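Local coordinates for protein decapping nuclease RAI1 (Scheffersomyces stipitis, PDB 5BTO) that removes NAD caps, and also m7G caps and 5' diphosphate, from RNA as a metal-dependent hydrolase, and binds and stimulates the exoribonuclease RAT1, at residues S65-F75 and Y293-V305. Numbering follows the deposited sequence.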
ATOM      1  N   SER A  65      25.124  43.064 -13.983  1.00 48.78           N
ATOM      2  CA  SER A  65      23.748  43.015 -14.470  1.00 47.38           C
ATOM      3  C   SER A  65      22.743  43.109 -13.325  1.00 43.35           C
ATOM      4  O   SER A  65      22.709  44.104 -12.603  1.00 44.25           O
ATOM      5  CB  SER A  65      23.511  41.746 -15.294  1.00 49.87           C
ATOM      6  OG  SER A  65      23.841  40.577 -14.563  1.00 51.76           O
ATOM      7  N   ILE A  66      21.917  42.078 -13.170  1.00 38.68           N
ATOM      8  CA  ILE A  66      20.940  42.042 -12.086  1.00 36.73           C
ATOM      9  C   ILE A  66      21.415  41.152 -10.943  1.00 35.46           C
ATOM     10  O   ILE A  66      21.574  39.943 -11.104  1.00 34.19           O
ATOM     11  CB  ILE A  66      19.570  41.550 -12.572  1.00 37.03           C
ATOM     12  CG1 ILE A  66      19.009  42.500 -13.635  1.00 38.54           C
ATOM     13  CG2 ILE A  66      18.616  41.421 -11.398  1.00 35.68           C
ATOM     14  CD1 ILE A  66      17.708  42.021 -14.252  1.00 39.49           C
ATOM     15  N   ASP A  67      21.625  41.768  -9.787  1.00 34.91           N
ATOM     16  CA  ASP A  67      22.212  41.099  -8.631  1.00 34.26           C
ATOM     17  C   ASP A  67      21.107  40.721  -7.648  1.00 33.43           C
ATOM     18  O   ASP A  67      20.517  41.585  -6.998  1.00 34.81           O
ATOM     19  CB  ASP A  67      23.240  42.029  -7.968  1.00 36.10           C
ATOM     20  CG  ASP A  67      23.983  41.369  -6.819  1.00 37.67           C
ATOM     21  OD1 ASP A  67      23.531  40.306  -6.347  1.00 37.74           O
ATOM     22  OD2 ASP A  67      25.017  41.921  -6.382  1.00 40.76           O
ATOM     23  N   LEU A  68      20.827  39.427  -7.542  1.00 31.21           N
ATOM     24  CA  LEU A  68      19.705  38.962  -6.728  1.00 32.13           C
ATOM     25  C   LEU A  68      19.999  38.895  -5.232  1.00 35.07           C
ATOM     26  O   LEU A  68      19.113  38.583  -4.445  1.00 35.19           O
ATOM     27  CB  LEU A  68      19.184  37.611  -7.227  1.00 31.04           C
ATOM     28  CG  LEU A  68      18.562  37.606  -8.623  1.00 30.38           C
ATOM     29  CD1 LEU A  68      18.165  36.198  -9.006  1.00 29.31           C
ATOM     30  CD2 LEU A  68      17.363  38.542  -8.688  1.00 31.10           C
ATOM     31  N   GLN A  69      21.232  39.176  -4.829  1.00 37.57           N
ATOM     32  CA  GLN A  69      21.505  39.306  -3.402  1.00 39.91           C
ATOM     33  C   GLN A  69      21.594  40.776  -3.000  1.00 41.63           C
ATOM     34  O   GLN A  69      21.848  41.094  -1.839  1.00 42.39           O
ATOM     35  CB  GLN A  69      22.771  38.550  -2.986  1.00 39.80           C
ATOM     36  CG  GLN A  69      24.066  39.142  -3.516  1.00 41.28           C
ATOM     37  CD  GLN A  69      25.286  38.584  -2.811  1.00 44.06           C
ATOM     38  OE1 GLN A  69      25.258  38.339  -1.607  1.00 47.08           O
ATOM     39  NE2 GLN A  69      26.363  38.375  -3.558  1.00 43.97           N
ATOM     40  N   ALA A  70      21.373  41.671  -3.959  1.00 42.32           N
ATOM     41  CA  ALA A  70      21.448  43.103  -3.684  1.00 43.00           C
ATOM     42  C   ALA A  70      20.281  43.560  -2.812  1.00 43.58           C
ATOM     43  O   ALA A  70      19.141  43.129  -3.000  1.00 40.75           O
ATOM     44  CB  ALA A  70      21.492  43.900  -4.981  1.00 43.24           C
ATOM     45  N   GLY A  71      20.572  44.439  -1.860  1.00 46.35           N
ATOM     46  CA  GLY A  71      19.558  44.928  -0.945  1.00 46.49           C
ATOM     47  C   GLY A  71      19.274  43.957   0.185  1.00 45.96           C
ATOM     48  O   GLY A  71      18.363  44.172   0.984  1.00 47.02           O
ATOM     49  N   TYR A  72      20.058  42.887   0.259  1.00 45.23           N
ATOM     50  CA  TYR A  72      19.835  41.849   1.259  1.00 45.08           C
ATOM     51  C   TYR A  72      19.776  42.410   2.675  1.00 49.27           C
ATOM     52  O   TYR A  72      19.018  41.925   3.517  1.00 48.25           O
ATOM     53  CB  TYR A  72      20.916  40.772   1.169  1.00 44.84           C
ATOM     54  CG  TYR A  72      20.893  39.798   2.324  1.00 45.24           C
ATOM     55  CD1 TYR A  72      19.898  38.834   2.426  1.00 47.79           C
ATOM     56  CD2 TYR A  72      21.868  39.837   3.308  1.00 47.19           C
ATOM     57  CE1 TYR A  72      19.873  37.940   3.482  1.00 48.40           C
ATOM     58  CE2 TYR A  72      21.851  38.949   4.370  1.00 48.66           C
ATOM     59  CZ  TYR A  72      20.851  38.003   4.451  1.00 50.37           C
ATOM     60  OH  TYR A  72      20.830  37.116   5.504  1.00 51.92           O
ATOM     61  N   ALA A  73      20.577  43.441   2.920  1.00 52.58           N
ATOM     62  CA  ALA A  73      20.706  44.042   4.243  1.00 55.53           C
ATOM     63  C   ALA A  73      19.378  44.525   4.820  1.00 56.87           C
ATOM     64  O   ALA A  73      19.215  44.599   6.040  1.00 57.87           O
ATOM     65  CB  ALA A  73      21.709  45.190   4.198  1.00 55.79           C
ATOM     66  N   LYS A  74      18.432  44.854   3.945  1.00 55.30           N
ATOM     67  CA  LYS A  74      17.179  45.458   4.382  1.00 53.84           C
ATOM     68  C   LYS A  74      16.003  44.492   4.294  1.00 51.48           C
ATOM     69  O   LYS A  74      14.856  44.894   4.487  1.00 51.69           O
ATOM     70  CB  LYS A  74      16.868  46.700   3.548  1.00 55.23           C
ATOM     71  CG  LYS A  74      18.026  47.666   3.375  1.00 57.36           C
ATOM     72  CD  LYS A  74      17.666  48.722   2.343  1.00 59.24           C
ATOM     73  CE  LYS A  74      16.991  48.076   1.136  1.00 60.12           C
ATOM     74  NZ  LYS A  74      16.455  49.073   0.165  1.00 61.24           N
ATOM     75  N   PHE A  75      16.281  43.225   4.001  1.00 48.45           N
ATOM     76  CA  PHE A  75      15.215  42.232   3.874  1.00 46.05           C
ATOM     77  C   PHE A  75      14.307  42.276   5.095  1.00 46.44           C
ATOM     78  O   PHE A  75      14.759  42.086   6.223  1.00 47.56           O
ATOM     79  CB  PHE A  75      15.796  40.827   3.695  1.00 44.69           C
ATOM     80  CG  PHE A  75      14.758  39.760   3.447  1.00 45.06           C
ATOM     81  CD1 PHE A  75      13.639  40.022   2.668  1.00 42.81           C
ATOM     82  CD2 PHE A  75      14.917  38.485   3.970  1.00 46.11           C
ATOM     83  CE1 PHE A  75      12.696  39.040   2.431  1.00 42.47           C
ATOM     84  CE2 PHE A  75      13.976  37.498   3.733  1.00 46.04           C
ATOM     85  CZ  PHE A  75      12.865  37.777   2.963  1.00 44.55           C
ATOM     86  N   TYR A 293      11.299  30.355 -14.207  1.00 15.79           N
ATOM     87  CA  TYR A 293      12.487  30.159 -13.380  1.00 16.87           C
ATOM     88  C   TYR A 293      13.576  31.154 -13.747  1.00 17.60           C
ATOM     89  O   TYR A 293      13.915  31.313 -14.922  1.00 18.42           O
ATOM     90  CB  TYR A 293      13.048  28.739 -13.523  1.00 16.55           C
ATOM     91  CG  TYR A 293      12.610  27.815 -12.423  1.00 16.35           C
ATOM     92  CD1 TYR A 293      13.309  27.751 -11.219  1.00 15.40           C
ATOM     93  CD2 TYR A 293      11.486  27.018 -12.580  1.00 14.85           C
ATOM     94  CE1 TYR A 293      12.896  26.896 -10.204  1.00 15.58           C
ATOM     95  CE2 TYR A 293      11.059  26.175 -11.573  1.00 14.82           C
ATOM     96  CZ  TYR A 293      11.766  26.121 -10.390  1.00 15.81           C
ATOM     97  OH  TYR A 293      11.344  25.272  -9.392  1.00 18.88           O
ATOM     98  N   GLY A 294      14.120  31.818 -12.737  1.00 17.10           N
ATOM     99  CA  GLY A 294      15.326  32.621 -12.913  1.00 18.09           C
ATOM    100  C   GLY A 294      16.530  31.819 -12.454  1.00 19.89           C
ATOM    101  O   GLY A 294      16.511  31.217 -11.380  1.00 22.49           O
ATOM    102  N   PHE A 295      17.568  31.793 -13.285  1.00 18.73           N
ATOM    103  CA  PHE A 295      18.769  31.014 -13.010  1.00 20.09           C
ATOM    104  C   PHE A 295      19.912  31.948 -12.637  1.00 22.16           C
ATOM    105  O   PHE A 295      20.228  32.873 -13.383  1.00 22.48           O
ATOM    106  CB  PHE A 295      19.148  30.178 -14.238  1.00 19.85           C
ATOM    107  CG  PHE A 295      18.135  29.123 -14.598  1.00 16.68           C
ATOM    108  CD1 PHE A 295      17.047  29.426 -15.406  1.00 18.33           C
ATOM    109  CD2 PHE A 295      18.266  27.822 -14.114  1.00 20.05           C
ATOM    110  CE1 PHE A 295      16.101  28.447 -15.729  1.00 16.89           C
ATOM    111  CE2 PHE A 295      17.331  26.843 -14.431  1.00 21.05           C
ATOM    112  CZ  PHE A 295      16.252  27.155 -15.244  1.00 20.19           C
ATOM    113  N   ARG A 296      20.533  31.712 -11.486  1.00 21.60           N
ATOM    114  CA  ARG A 296      21.540  32.644 -10.981  1.00 23.19           C
ATOM    115  C   ARG A 296      22.859  31.950 -10.688  1.00 24.13           C
ATOM    116  O   ARG A 296      22.884  30.753 -10.422  1.00 25.28           O
ATOM    117  CB  ARG A 296      21.021  33.368  -9.734  1.00 26.83           C
ATOM    118  CG  ARG A 296      20.462  32.437  -8.665  1.00 30.65           C
ATOM    119  CD  ARG A 296      21.372  32.406  -7.450  1.00 33.81           C
ATOM    120  NE  ARG A 296      21.126  31.248  -6.599  1.00 35.87           N
ATOM    121  CZ  ARG A 296      22.088  30.505  -6.059  1.00 37.07           C
ATOM    122  NH1 ARG A 296      23.363  30.795  -6.287  1.00 37.28           N
ATOM    123  NH2 ARG A 296      21.776  29.463  -5.297  1.00 36.86           N
ATOM    124  N   ASP A 297      23.954  32.708 -10.739  1.00 26.56           N
ATOM    125  CA  ASP A 297      25.271  32.133 -10.486  1.00 29.54           C
ATOM    126  C   ASP A 297      25.685  32.249  -9.014  1.00 32.84           C
ATOM    127  O   ASP A 297      24.885  32.645  -8.168  1.00 31.33           O
ATOM    128  CB  ASP A 297      26.338  32.705 -11.438  1.00 30.35           C
ATOM    129  CG  ASP A 297      26.586  34.200 -11.246  1.00 30.43           C
ATOM    130  OD1 ASP A 297      26.237  34.756 -10.185  1.00 30.16           O
ATOM    131  OD2 ASP A 297      27.171  34.819 -12.168  1.00 31.85           O
ATOM    132  N   ASP A 298      26.927  31.874  -8.716  1.00 36.54           N
ATOM    133  CA  ASP A 298      27.466  31.953  -7.355  1.00 41.89           C
ATOM    134  C   ASP A 298      27.422  33.352  -6.758  1.00 41.33           C
ATOM    135  O   ASP A 298      27.286  33.513  -5.544  1.00 43.57           O
ATOM    136  CB  ASP A 298      28.916  31.469  -7.327  1.00 47.32           C
ATOM    137  CG  ASP A 298      29.026  29.974  -7.199  1.00 52.15           C
ATOM    138  OD1 ASP A 298      28.706  29.449  -6.111  1.00 54.58           O
ATOM    139  OD2 ASP A 298      29.440  29.329  -8.185  1.00 54.43           O
ATOM    140  N   SER A 299      27.574  34.363  -7.604  1.00 38.34           N
ATOM    141  CA  SER A 299      27.551  35.740  -7.130  1.00 37.59           C
ATOM    142  C   SER A 299      26.127  36.269  -7.124  1.00 35.26           C
ATOM    143  O   SER A 299      25.891  37.449  -6.876  1.00 36.92           O
ATOM    144  CB  SER A 299      28.456  36.624  -7.987  1.00 40.19           C
ATOM    145  OG  SER A 299      29.811  36.255  -7.822  1.00 43.18           O
ATOM    146  N   PHE A 300      25.184  35.376  -7.400  1.00 32.43           N
ATOM    147  CA  PHE A 300      23.758  35.694  -7.387  1.00 32.76           C
ATOM    148  C   PHE A 300      23.331  36.599  -8.544  1.00 30.37           C
ATOM    149  O   PHE A 300      22.257  37.203  -8.501  1.00 29.84           O
ATOM    150  CB  PHE A 300      23.333  36.285  -6.036  1.00 32.79           C
ATOM    151  CG  PHE A 300      23.293  35.279  -4.915  1.00 32.66           C
ATOM    152  CD1 PHE A 300      22.187  34.459  -4.740  1.00 32.45           C
ATOM    153  CD2 PHE A 300      24.355  35.161  -4.032  1.00 31.89           C
ATOM    154  CE1 PHE A 300      22.141  33.538  -3.712  1.00 32.29           C
ATOM    155  CE2 PHE A 300      24.316  34.241  -2.997  1.00 34.84           C
ATOM    156  CZ  PHE A 300      23.208  33.427  -2.837  1.00 34.06           C
ATOM    157  N   PHE A 301      24.165  36.686  -9.579  1.00 26.95           N
ATOM    158  CA  PHE A 301      23.762  37.375 -10.801  1.00 26.09           C
ATOM    159  C   PHE A 301      22.744  36.535 -11.561  1.00 25.47           C
ATOM    160  O   PHE A 301      22.922  35.330 -11.739  1.00 25.26           O
ATOM    161  CB  PHE A 301      24.965  37.676 -11.702  1.00 26.31           C
ATOM    162  CG  PHE A 301      25.841  38.778 -11.192  1.00 30.19           C
ATOM    163  CD1 PHE A 301      25.396  40.091 -11.192  1.00 33.47           C
ATOM    164  CD2 PHE A 301      27.109  38.506 -10.713  1.00 32.33           C
ATOM    165  CE1 PHE A 301      26.201  41.115 -10.718  1.00 35.04           C
ATOM    166  CE2 PHE A 301      27.918  39.520 -10.238  1.00 33.16           C
ATOM    167  CZ  PHE A 301      27.465  40.828 -10.242  1.00 33.79           C
ATOM    168  N   LEU A 302      21.671  37.179 -12.000  1.00 24.93           N
ATOM    169  CA  LEU A 302      20.669  36.525 -12.837  1.00 23.90           C
ATOM    170  C   LEU A 302      21.227  36.347 -14.241  1.00 24.21           C
ATOM    171  O   LEU A 302      21.519  37.330 -14.926  1.00 25.00           O
ATOM    172  CB  LEU A 302      19.402  37.371 -12.888  1.00 22.95           C
ATOM    173  CG  LEU A 302      18.245  36.834 -13.719  1.00 22.52           C
ATOM    174  CD1 LEU A 302      17.718  35.528 -13.121  1.00 22.96           C
ATOM    175  CD2 LEU A 302      17.144  37.870 -13.763  1.00 24.74           C
ATOM    176  N   ARG A 303      21.380  35.096 -14.666  1.00 24.40           N
ATOM    177  CA  ARG A 303      22.012  34.799 -15.950  1.00 25.87           C
ATOM    178  C   ARG A 303      21.017  34.359 -17.017  1.00 24.32           C
ATOM    179  O   ARG A 303      21.216  34.608 -18.204  1.00 28.10           O
ATOM    180  CB  ARG A 303      23.083  33.720 -15.776  1.00 27.52           C
ATOM    181  CG  ARG A 303      24.214  34.122 -14.859  1.00 28.66           C
ATOM    182  CD  ARG A 303      25.060  35.219 -15.504  1.00 31.06           C
ATOM    183  NE  ARG A 303      26.189  35.608 -14.668  1.00 38.00           N
ATOM    184  CZ  ARG A 303      27.039  36.584 -14.971  1.00 42.93           C
ATOM    185  NH1 ARG A 303      26.887  37.279 -16.093  1.00 44.13           N
ATOM    186  NH2 ARG A 303      28.042  36.872 -14.152  1.00 46.12           N
ATOM    187  N   ASP A 304      19.947  33.693 -16.601  1.00 23.38           N
ATOM    188  CA  ASP A 304      18.962  33.218 -17.561  1.00 24.72           C
ATOM    189  C   ASP A 304      17.581  33.166 -16.944  1.00 22.96           C
ATOM    190  O   ASP A 304      17.445  33.032 -15.731  1.00 22.08           O
ATOM    191  CB  ASP A 304      19.356  31.844 -18.111  1.00 30.35           C
ATOM    192  CG  ASP A 304      20.454  31.931 -19.160  1.00 39.94           C
ATOM    193  OD1 ASP A 304      20.362  32.800 -20.058  1.00 44.15           O
ATOM    194  OD2 ASP A 304      21.417  31.142 -19.082  1.00 43.14           O
ATOM    195  N   VAL A 305      16.567  33.309 -17.791  1.00 20.64           N
ATOM    196  CA  VAL A 305      15.176  33.179 -17.366  1.00 20.88           C
ATOM    197  C   VAL A 305      14.487  32.242 -18.338  1.00 18.85           C
ATOM    198  O   VAL A 305      14.638  32.391 -19.562  1.00 23.61           O
ATOM    199  CB  VAL A 305      14.466  34.548 -17.409  1.00 24.01           C
ATOM    200  CG1 VAL A 305      12.988  34.385 -17.152  1.00 26.06           C
ATOM    201  CG2 VAL A 305      15.105  35.523 -16.412  1.00 25.21           C
TER
HETATM  202  O   HOH W   1      20.923  40.054 -14.941  1.00 54.91           O
HETATM  203  O   HOH W   2      27.047  39.958  -6.378  1.00 49.10           O
HETATM  204  O   HOH W   3      28.322  36.046  -3.486  1.00 47.91           O
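Gln69 lays its side chain across the ring of Phe300 at about a right angle, CB lying 3.8 Å from Phe300 CG and the amide plane turned 51° from the ring. With CG set between the backbone N and the carbonyl carbon (chi1 69°) and the chain extended beyond it, the amide is carried along the CD2 side of the ring to Ser299, where NE2 makes a weak bond to the carbonyl O. A water donates to both Asp67 OD2 and Ser299 O, bridging the two segments, and accepts weakly from Gln69 NE2. Arg296 NH1 lies over one face of the Phe300 ring, 3.9 Å above its plane and toward the rim, while hydrogen-bonding Asp297 O; His174 and Arg177 of helix 169-188 also meet that ring.

The backbones join through a single bridge, Asp67 with Phe301. Leu302 N gives a nearly straight bond to Ile66 O (2.9 Å, 170°), and Leu68 N returns one to Phe300 O (2.8 Å). Beside them, Leu68 CD1 touches Leu302 CD1 at 4.2 Å. Asp67 OD1 closes an Asx turn on Gln69 N, and Asp297 OD1 accepts from Phe301 N while its OD2 takes both NE and NH2 of Arg303.

A loop is thus fastened to the hairpin formed by strands 290-296 and 302-309: backbone bonds set the register, and carboxylates bonded to main-chain N-H groups brace the type I turns Asp67 to Ala70 and Asp297 to Phe300.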